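Local coordinates for DNA polymerase (Bacillus phage phi29, PDB 2PY5), which replicates the viral genome from a protein primer, combining highly processive, strand-displacing and faithful DNA synthesis with a 3'-5' exonuclease activity, at residues S395-T400 with K422-T427; E244-D249 with T465-V470; G532-I537 with K553-P558. The protein carries 2 engineered substitutions. All coordinates share one frame; numbering follows the deposited sequence. Where two conformers were deposited one is given.

Contact 1: S395-T400 with K422-T427; sequences SNPDVT and KDPVYT. With nucleotides of chain C.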
# COMPACT_ATOMS: atom_id res chain seq x y z
N SER F 395 0.22 8.49 10.72
CA SER F 395 0.38 7.30 11.54
C SER F 395 -0.51 7.38 12.77
O SER F 395 -0.53 8.41 13.46
CB SER F 395 1.84 7.20 12.00
OG SER F 395 2.73 6.98 10.92
N ASN F 396 -1.22 6.30 13.07
CA ASN F 396 -2.16 6.30 14.15
C ASN F 396 -1.41 6.10 15.47
O ASN F 396 -0.69 5.11 15.62
CB ASN F 396 -3.19 5.16 13.94
CG ASN F 396 -4.48 5.35 14.74
OD1 ASN F 396 -5.59 5.20 14.20
ND2 ASN F 396 -4.35 5.65 15.99
N PRO F 397 -1.58 7.02 16.42
CA PRO F 397 -0.88 6.91 17.70
C PRO F 397 -1.34 5.71 18.54
O PRO F 397 -0.63 5.31 19.44
CB PRO F 397 -1.20 8.23 18.40
CG PRO F 397 -2.50 8.66 17.79
CD PRO F 397 -2.43 8.24 16.37
N ASP F 398 -2.52 5.15 18.25
CA ASP F 398 -2.97 3.89 18.88
C ASP F 398 -2.26 2.70 18.24
O ASP F 398 -2.57 2.32 17.11
CB ASP F 398 -4.48 3.74 18.75
CG ASP F 398 -5.02 2.54 19.47
OD1 ASP F 398 -6.25 2.29 19.38
OD2 ASP F 398 -4.22 1.82 20.10
N VAL F 399 -1.29 2.15 18.96
CA VAL F 399 -0.49 1.04 18.46
C VAL F 399 -0.79 -0.26 19.19
O VAL F 399 0.01 -1.19 19.16
CB VAL F 399 1.03 1.35 18.47
CG1 VAL F 399 1.33 2.39 17.38
CG2 VAL F 399 1.53 1.81 19.82
N THR F 400 -1.96 -0.32 19.82
CA THR F 400 -2.47 -1.55 20.42
C THR F 400 -2.42 -2.65 19.37
O THR F 400 -2.90 -2.46 18.25
CB THR F 400 -3.92 -1.34 20.92
OG1 THR F 400 -3.94 -0.22 21.81
CG2 THR F 400 -4.46 -2.60 21.65
N LYS F 422 1.47 5.89 21.26
CA LYS F 422 2.72 6.59 21.03
C LYS F 422 2.42 7.98 20.49
O LYS F 422 1.27 8.30 20.19
CB LYS F 422 3.61 5.82 20.06
CG LYS F 422 3.09 5.70 18.62
CD LYS F 422 4.10 5.00 17.70
CE LYS F 422 5.43 5.74 17.63
NZ LYS F 422 6.33 5.22 16.55
N ASP F 423 3.45 8.79 20.35
CA ASP F 423 3.23 10.13 19.81
C ASP F 423 2.74 10.07 18.35
O ASP F 423 3.27 9.29 17.54
CB ASP F 423 4.52 10.95 19.81
CG ASP F 423 4.97 11.39 21.21
OD1 ASP F 423 4.19 11.30 22.17
OD2 ASP F 423 6.12 11.86 21.32
N PRO F 424 1.77 10.92 18.02
CA PRO F 424 1.49 11.17 16.61
C PRO F 424 2.71 11.76 15.91
O PRO F 424 3.65 12.21 16.56
CB PRO F 424 0.38 12.24 16.64
CG PRO F 424 -0.03 12.39 17.99
CD PRO F 424 0.92 11.71 18.91
N VAL F 425 2.68 11.72 14.59
CA VAL F 425 3.70 12.32 13.75
C VAL F 425 3.16 13.73 13.46
O VAL F 425 3.42 14.65 14.24
CB VAL F 425 4.02 11.47 12.49
CG1 VAL F 425 5.07 12.16 11.66
CG2 VAL F 425 4.48 10.03 12.88
N TYR F 426 2.39 13.90 12.39
CA TYR F 426 1.70 15.20 12.16
C TYR F 426 0.56 14.99 11.19
O TYR F 426 0.64 15.21 9.99
CB TYR F 426 2.68 16.31 11.70
CG TYR F 426 2.04 17.68 11.79
CD1 TYR F 426 1.88 18.32 13.02
CD2 TYR F 426 1.57 18.33 10.66
CE1 TYR F 426 1.26 19.57 13.10
CE2 TYR F 426 0.95 19.57 10.76
CZ TYR F 426 0.79 20.17 11.98
OH TYR F 426 0.16 21.41 12.07
N THR F 427 -0.53 14.50 11.75
CA THR F 427 -1.68 14.05 10.96
C THR F 427 -2.28 15.15 10.05
O THR F 427 -2.72 14.82 8.95
CB THR F 427 -2.73 13.40 11.88
OG1 THR F 427 -2.08 12.38 12.66
CG2 THR F 427 -3.88 12.77 11.06
P DA C 3 9.58 2.33 13.17
OP1 DA C 3 10.56 2.05 12.10
OP2 DA C 3 9.29 3.72 13.67
O5' DA C 3 8.18 1.69 12.77
C5' DA C 3 8.18 0.51 12.01
C4' DA C 3 6.79 -0.08 12.06
O4' DA C 3 6.50 -0.46 13.42
C3' DA C 3 5.66 0.85 11.66
O3' DA C 3 5.33 0.63 10.30
C2' DA C 3 4.49 0.42 12.56
C1' DA C 3 5.14 -0.23 13.77
N9 DA C 3 5.27 0.57 14.99
C8 DA C 3 5.77 1.85 15.09
N7 DA C 3 5.84 2.30 16.33
C5 DA C 3 5.36 1.25 17.08
C6 DA C 3 5.17 1.08 18.47
N6 DA C 3 5.45 2.03 19.37
N1 DA C 3 4.67 -0.11 18.90
C2 DA C 3 4.39 -1.06 18.00
N3 DA C 3 4.53 -1.01 16.67
C4 DA C 3 5.02 0.17 16.28
P DT C 5 -0.91 3.30 10.55
OP1 DT C 5 -1.17 3.78 11.91
OP2 DT C 5 -0.66 1.83 10.34
O5' DT C 5 -2.07 3.74 9.57
C5' DT C 5 -2.40 5.13 9.51
C4' DT C 5 -3.37 5.33 8.38
O4' DT C 5 -2.78 4.90 7.13
C3' DT C 5 -4.65 4.53 8.53
O3' DT C 5 -5.64 5.42 8.96
C2' DT C 5 -4.97 3.95 7.16
C1' DT C 5 -3.69 4.14 6.36
N1 DT C 5 -3.00 2.86 5.95
C2 DT C 5 -3.24 2.36 4.69
O2 DT C 5 -4.01 2.90 3.91
N3 DT C 5 -2.56 1.21 4.39
C4 DT C 5 -1.67 0.51 5.19
O4 DT C 5 -1.10 -0.51 4.82
C5 DT C 5 -1.45 1.08 6.49
C7 DT C 5 -0.50 0.42 7.46
C6 DT C 5 -2.11 2.21 6.80
P DG C 2 8.65 3.98 19.44
OP1 DG C 2 9.21 5.31 19.11
OP2 DG C 2 7.24 3.86 19.86
O5' DG C 2 8.93 2.97 18.22
C5' DG C 2 10.26 2.92 17.71
C4' DG C 2 10.52 1.88 16.64
O4' DG C 2 10.80 0.61 17.25
C3' DG C 2 9.42 1.58 15.64
O3' DG C 2 10.06 1.45 14.40
C2' DG C 2 8.82 0.25 16.06
C1' DG C 2 10.07 -0.41 16.60
N9 DG C 2 9.90 -1.40 17.64
C8 DG C 2 8.95 -1.44 18.63
N7 DG C 2 9.10 -2.44 19.44
C5 DG C 2 10.23 -3.10 18.96
C6 DG C 2 10.88 -4.26 19.42
O6 DG C 2 10.56 -4.95 20.39
N1 DG C 2 11.99 -4.58 18.64
C2 DG C 2 12.43 -3.88 17.55
N2 DG C 2 13.52 -4.34 16.91
N3 DG C 2 11.82 -2.78 17.10
C4 DG C 2 10.74 -2.46 17.86
O HOH W 1 0.30 10.89 13.34

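Contact 2: E244-D249 with T465-V470; sequences EGMVFD and TEIPDV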
# COMPACT_ATOMS: atom_id res chain seq x y z
N GLU F 244 -14.31 4.32 -28.28
CA GLU F 244 -12.99 4.90 -28.08
C GLU F 244 -12.94 5.85 -26.90
O GLU F 244 -13.91 6.55 -26.61
CB GLU F 244 -12.53 5.64 -29.31
CG GLU F 244 -12.32 4.79 -30.52
CD GLU F 244 -11.65 5.56 -31.64
OE1 GLU F 244 -12.16 6.65 -31.99
OE2 GLU F 244 -10.64 5.06 -32.18
N GLY F 245 -11.79 5.91 -26.24
CA GLY F 245 -11.60 6.79 -25.11
C GLY F 245 -10.13 6.92 -24.77
O GLY F 245 -9.28 6.37 -25.47
N MET F 246 -9.84 7.64 -23.71
CA MET F 246 -8.45 7.94 -23.39
C MET F 246 -8.29 8.09 -21.89
O MET F 246 -9.25 8.36 -21.17
CB MET F 246 -8.00 9.21 -24.14
CG MET F 246 -8.71 10.48 -23.70
SD MET F 246 -8.53 11.88 -24.84
CE MET F 246 -6.80 11.76 -25.29
N VAL F 247 -7.05 7.91 -21.44
CA VAL F 247 -6.71 7.97 -20.01
C VAL F 247 -5.62 9.00 -19.80
O VAL F 247 -4.64 9.01 -20.50
CB VAL F 247 -6.21 6.61 -19.53
CG1 VAL F 247 -5.78 6.65 -18.07
CG2 VAL F 247 -7.31 5.55 -19.75
N PHE F 248 -5.82 9.85 -18.79
CA PHE F 248 -4.81 10.79 -18.32
C PHE F 248 -4.44 10.42 -16.90
O PHE F 248 -5.31 10.06 -16.11
CB PHE F 248 -5.37 12.20 -18.33
CG PHE F 248 -5.68 12.72 -19.70
CD1 PHE F 248 -6.94 12.55 -20.25
CD2 PHE F 248 -4.71 13.39 -20.44
CE1 PHE F 248 -7.23 13.04 -21.51
CE2 PHE F 248 -5.01 13.89 -21.69
CZ PHE F 248 -6.28 13.70 -22.23
N ASP F 249 -3.14 10.54 -16.58
CA ASP F 249 -2.62 10.19 -15.27
C ASP F 249 -1.70 11.31 -14.80
O ASP F 249 -0.79 11.69 -15.52
CB ASP F 249 -1.87 8.86 -15.39
CG ASP F 249 -1.51 8.25 -14.07
OD1 ASP F 249 -1.81 8.83 -13.01
OD2 ASP F 249 -0.93 7.14 -14.09
N THR F 465 -11.06 10.64 -28.21
CA THR F 465 -9.60 10.49 -28.32
C THR F 465 -8.82 11.81 -28.45
O THR F 465 -7.60 11.78 -28.54
CB THR F 465 -9.25 9.58 -29.50
OG1 THR F 465 -9.62 10.22 -30.71
CG2 THR F 465 -9.98 8.24 -29.37
N GLU F 466 -9.51 12.96 -28.44
CA GLU F 466 -8.84 14.26 -28.49
C GLU F 466 -8.69 14.87 -27.11
O GLU F 466 -9.58 14.78 -26.27
CB GLU F 466 -9.62 15.23 -29.39
CG GLU F 466 -9.79 14.73 -30.83
CD GLU F 466 -8.48 14.63 -31.62
OE1 GLU F 466 -8.51 14.04 -32.73
OE2 GLU F 466 -7.43 15.12 -31.15
N ILE F 467 -7.54 15.49 -26.86
CA ILE F 467 -7.32 16.14 -25.57
C ILE F 467 -8.34 17.27 -25.39
O ILE F 467 -8.47 18.13 -26.27
CB ILE F 467 -5.89 16.69 -25.45
CG1 ILE F 467 -4.87 15.53 -25.48
CG2 ILE F 467 -5.73 17.47 -24.15
CD1 ILE F 467 -3.44 15.98 -25.68
N PRO F 468 -9.11 17.25 -24.28
CA PRO F 468 -10.03 18.36 -24.05
C PRO F 468 -9.32 19.72 -23.98
O PRO F 468 -8.28 19.84 -23.33
CB PRO F 468 -10.67 18.02 -22.70
CG PRO F 468 -10.46 16.57 -22.51
CD PRO F 468 -9.20 16.22 -23.22
N ASP F 469 -9.88 20.71 -24.66
CA ASP F 469 -9.32 22.07 -24.67
C ASP F 469 -9.10 22.59 -23.25
O ASP F 469 -8.10 23.25 -22.97
CB ASP F 469 -10.26 23.03 -25.42
CG ASP F 469 -10.23 22.84 -26.93
OD1 ASP F 469 -9.40 22.06 -27.44
OD2 ASP F 469 -11.05 23.48 -27.61
N VAL F 470 -10.04 22.28 -22.35
CA VAL F 470 -10.02 22.84 -20.99
C VAL F 470 -8.81 22.38 -20.15
O VAL F 470 -8.43 23.06 -19.19
CB VAL F 470 -11.34 22.56 -20.24
CG1 VAL F 470 -11.30 23.13 -18.83
CG2 VAL F 470 -12.51 23.17 -20.99
O HOH W 2 -10.76 8.73 -32.70

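Contact 3: G532-I537 with K553-P558; sequences GMTDKI and KMKPKP. With nucleotides of chain B.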
# COMPACT_ATOMS: atom_id res chain seq x y z
N GLY F 532 -8.81 -7.19 -6.27
CA GLY F 532 -8.91 -8.49 -5.64
C GLY F 532 -8.79 -9.65 -6.60
O GLY F 532 -8.63 -10.79 -6.17
N MET F 533 -8.86 -9.38 -7.90
CA MET F 533 -8.73 -10.43 -8.90
C MET F 533 -7.26 -10.79 -9.02
O MET F 533 -6.41 -9.91 -9.18
CB MET F 533 -9.29 -9.96 -10.25
CG MET F 533 -9.44 -11.05 -11.27
SD MET F 533 -10.12 -10.47 -12.83
CE MET F 533 -11.88 -10.47 -12.49
N THR F 534 -6.94 -12.07 -8.90
CA THR F 534 -5.56 -12.53 -9.03
C THR F 534 -5.19 -12.58 -10.51
O THR F 534 -6.07 -12.51 -11.36
CB THR F 534 -5.36 -13.93 -8.46
OG1 THR F 534 -6.06 -14.87 -9.28
CG2 THR F 534 -5.87 -14.02 -7.02
N ASP F 535 -3.91 -12.73 -10.80
CA ASP F 535 -3.44 -12.81 -12.19
C ASP F 535 -3.97 -14.06 -12.91
O ASP F 535 -4.32 -13.99 -14.08
CB ASP F 535 -1.91 -12.78 -12.27
CG ASP F 535 -1.33 -11.42 -11.94
OD1 ASP F 535 -2.00 -10.39 -12.20
OD2 ASP F 535 -0.20 -11.37 -11.41
N LYS F 536 -4.05 -15.19 -12.20
CA LYS F 536 -4.58 -16.41 -12.81
C LYS F 536 -6.04 -16.22 -13.25
O LYS F 536 -6.44 -16.74 -14.29
CB LYS F 536 -4.48 -17.61 -11.85
CG LYS F 536 -4.76 -18.94 -12.54
CD LYS F 536 -4.70 -20.14 -11.62
CE LYS F 536 -4.73 -21.44 -12.43
NZ LYS F 536 -5.18 -22.63 -11.65
N ILE F 537 -6.82 -15.51 -12.44
CA ILE F 537 -8.22 -15.24 -12.78
C ILE F 537 -8.29 -14.24 -13.95
O ILE F 537 -9.10 -14.40 -14.85
CB ILE F 537 -9.01 -14.70 -11.57
CG1 ILE F 537 -9.10 -15.78 -10.48
CG2 ILE F 537 -10.42 -14.29 -11.99
CD1 ILE F 537 -9.73 -15.31 -9.19
N LYS F 553 -13.44 -20.14 -8.92
CA LYS F 553 -13.02 -20.64 -7.61
C LYS F 553 -11.51 -20.81 -7.58
O LYS F 553 -10.99 -21.92 -7.51
CB LYS F 553 -13.73 -21.95 -7.28
CG LYS F 553 -13.61 -22.33 -5.83
CD LYS F 553 -14.38 -23.59 -5.53
CE LYS F 553 -14.14 -24.06 -4.12
NZ LYS F 553 -14.18 -22.93 -3.15
N MET F 554 -10.83 -19.67 -7.64
CA MET F 554 -9.40 -19.63 -7.89
C MET F 554 -8.67 -18.61 -7.03
O MET F 554 -7.48 -18.38 -7.25
CB MET F 554 -9.14 -19.29 -9.35
CG MET F 554 -9.73 -20.26 -10.34
SD MET F 554 -9.36 -19.75 -12.03
CE MET F 554 -7.91 -20.73 -12.36
N LYS F 555 -9.35 -18.01 -6.05
CA LYS F 555 -8.72 -16.97 -5.23
C LYS F 555 -8.23 -17.55 -3.92
O LYS F 555 -9.04 -17.96 -3.10
CB LYS F 555 -9.67 -15.80 -4.95
CG LYS F 555 -8.96 -14.60 -4.31
CD LYS F 555 -9.95 -13.54 -3.90
CE LYS F 555 -9.26 -12.31 -3.32
NZ LYS F 555 -10.18 -11.14 -3.30
N PRO F 556 -6.91 -17.58 -3.73
CA PRO F 556 -6.38 -18.07 -2.46
C PRO F 556 -6.83 -17.20 -1.28
O PRO F 556 -6.71 -15.96 -1.34
CB PRO F 556 -4.86 -17.97 -2.65
CG PRO F 556 -4.64 -17.87 -4.09
CD PRO F 556 -5.83 -17.22 -4.67
N LYS F 557 -7.34 -17.85 -0.24
CA LYS F 557 -7.71 -17.21 1.02
C LYS F 557 -6.99 -17.93 2.16
O LYS F 557 -7.05 -19.14 2.25
CB LYS F 557 -9.22 -17.31 1.24
N PRO F 558 -6.29 -17.18 3.02
CA PRO F 558 -5.55 -17.80 4.11
C PRO F 558 -6.43 -18.25 5.28
O PRO F 558 -7.24 -17.47 5.80
CB PRO F 558 -4.59 -16.69 4.54
CG PRO F 558 -5.32 -15.45 4.22
CD PRO F 558 -6.13 -15.71 3.01
O5' DG B 1 -16.21 -4.67 -6.62
C5' DG B 1 -16.07 -6.02 -6.15
C4' DG B 1 -15.50 -6.06 -4.74
O4' DG B 1 -14.23 -5.37 -4.71
C3' DG B 1 -16.36 -5.36 -3.68
O3' DG B 1 -17.11 -6.29 -2.86
C2' DG B 1 -15.37 -4.48 -2.90
C1' DG B 1 -14.00 -4.97 -3.38
N9 DG B 1 -12.90 -4.00 -3.38
C8 DG B 1 -12.95 -2.64 -3.58
N7 DG B 1 -11.78 -2.06 -3.54
C5 DG B 1 -10.90 -3.11 -3.29
C6 DG B 1 -9.49 -3.10 -3.13
O6 DG B 1 -8.72 -2.13 -3.18
N1 DG B 1 -8.99 -4.38 -2.90
C2 DG B 1 -9.74 -5.53 -2.82
N2 DG B 1 -9.07 -6.67 -2.59
N3 DG B 1 -11.06 -5.55 -2.97
C4 DG B 1 -11.57 -4.31 -3.20
O HOH W 3 -5.54 -17.28 -8.59

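Contact 1: S395-T400 with K422-T427
Val399 and Lys422 cross at about a right angle and share an adenine, that of DA3 of chain C: Val399 lays CB and CG2 over one face of the base, with CG2 3.8 Å from N1, while Lys422 NZ comes in at the N7 edge, close to the ring plane, and donates to N7 over 3.0 Å. The two residues belong to the two ends of the TPR2 insertion, which 395-400 enters and 422-427 leaves, so the contact draws these ends together beside the single strand. CD of the lysine stands off the base plane on the Val399 side, and the other methyl of Val399, CG1, rests on CG and CD. A bend at chi3 (-60°) in Lys422 carries the ammonium to N7, near a phosphate oxygen of DG2 of chain C. The closure is made by Lys422 N, which donates to Pro397 O (2.8 Å). Behind it, Pro397 CB packs on Pro424 CD at 4.1 Å, and helix 216-223 touches both prolines. Entry into TPR2 is shaped by an Asx turn, in which Asp398 OD2 takes Thr400 N on its anti side, 34° out of the carboxylate plane, and Thr400 OG1 on its syn lone pair; Arg96 forms a salt bridge with OD1. At the far end one water donates to Ser395 O and to Thr427 OG1 and accepts from Val425 N, while Thr427 OG1 is also bonded to Asp219. On the DNA side, Asn396 N donates to OP1 of DT5 of chain C over 2.8 Å, at an N-H...O angle of 164°.

Contact 2: E244-D249 with T465-V470
Thr465 lays its methyl CG2 along the side chain of Glu244, from CB, 3.6 Å away, to the carboxylate, and a water links the polar ends. The setting is the antiparallel palm sheet of a B-family polymerase: strand 241-250 pairs with 459-463, and 465-470 is the loop that leaves the partner strand and folds back over the first one. Next along the strand, Met246 starts with CG between its backbone N and carbonyl carbon (chi1 66°) and bends at its last torsion. This brings SD to 3.4 Å from Glu466 O and CE to 3.3 Å from Thr465 O, so that the SD-CE end lies across the loop backbone, with SD at one peptide oxygen and CE at the previous one. Phe248 reaches the loop last. Ile467 CG1 lies at the edge of its ring, in plane, 4.0 Å from CZ, and Pro468 CD comes in obliquely at the same end of the ring. A second shell surrounds these groups. His485 meets the Phe248 ring, Leu462 of the partner strand touches both Phe248 and Pro468, and Arg451 donates to Glu466 O, which probably helps to position the peptide on which Met246 rests. Asp249, a ligand of the catalytic magnesium, follows Phe248 on the same strand but does not touch the loop. At the other end, the carboxylate of Glu244 divides its oxygens: OE2 bonds to Tyr505 OH, while OE1 accepts at 2.6 Å from a water that lies 2.7 Å from Thr465 OG1.

Contact 3: G532-I537 with K553-P558
A largely apolar surface contact with two polar threads joins the start of the short helix 535-538 to strand 551-561 in the C-terminal part of the chain. Its deeper side is Ile537 against Met554: the two side chains slide past each other in opposite directions, with CG1 of the isoleucine 3.7 Å from CB of the methionine, while Phe572 of the neighbouring strand also touches Ile537. Farther out, the extended aliphatic chain of Lys536 is crossed at about a right angle by the end of Met554, whose CE lies over it from CG onward, so tightly at CD and CE that the exact position of this methyl is doubtful. Thr534 CG2 meets CD of the Pro556 ring at 4.0 Å. Met554 and Lys555 together face Asp570 across the hairpin of 551-561 with 564-573, a classic beta bulge in the two-stranded sheet of the thumb. Thr534 is the N-cap of the helix. Its OG1, held between the backbone N and the carbonyl carbon (chi1 68°), accepts a weak capping bond from Ile537 N, and a water 2.6 Å from the same oxygen donates to Met554 O, tying the cap to the strand at the bulge. Lys555 runs out fully extended, CG anti to its N (chi1 -170°), and ends beside Gly532, where NZ gives a weak hydrogen bond of 3.3 Å to the carbonyl O. Gly532 CA lies 3.6 Å from N2 of DG1 of chain B; Pro556 packs on a thymine base.

Overall arrangement
The three contacts are separate: their centres lie about 41 Å (1 and 2), 34 Å (1 and 3) and 33 Å (2 and 3) apart, and the closest pair, contacts 2 and 3, is about 18 Å apart at the nearest atoms. In sequence, contact 1 falls between the two segments of contact 2, whereas contact 3 follows both. Contacts 1 and 3 touch nucleotides of different DNA chains, C and B, from opposite sides of the protein's centre. Contact 2 stays about 16 Å from the nucleic acid at its nearest atom, yet holds the magnesium ligand Asp249. Contact 3 looks instead toward the exonuclease site: the side chain of Lys536 is about 8 Å from that of Asp145, a ligand of the other magnesium.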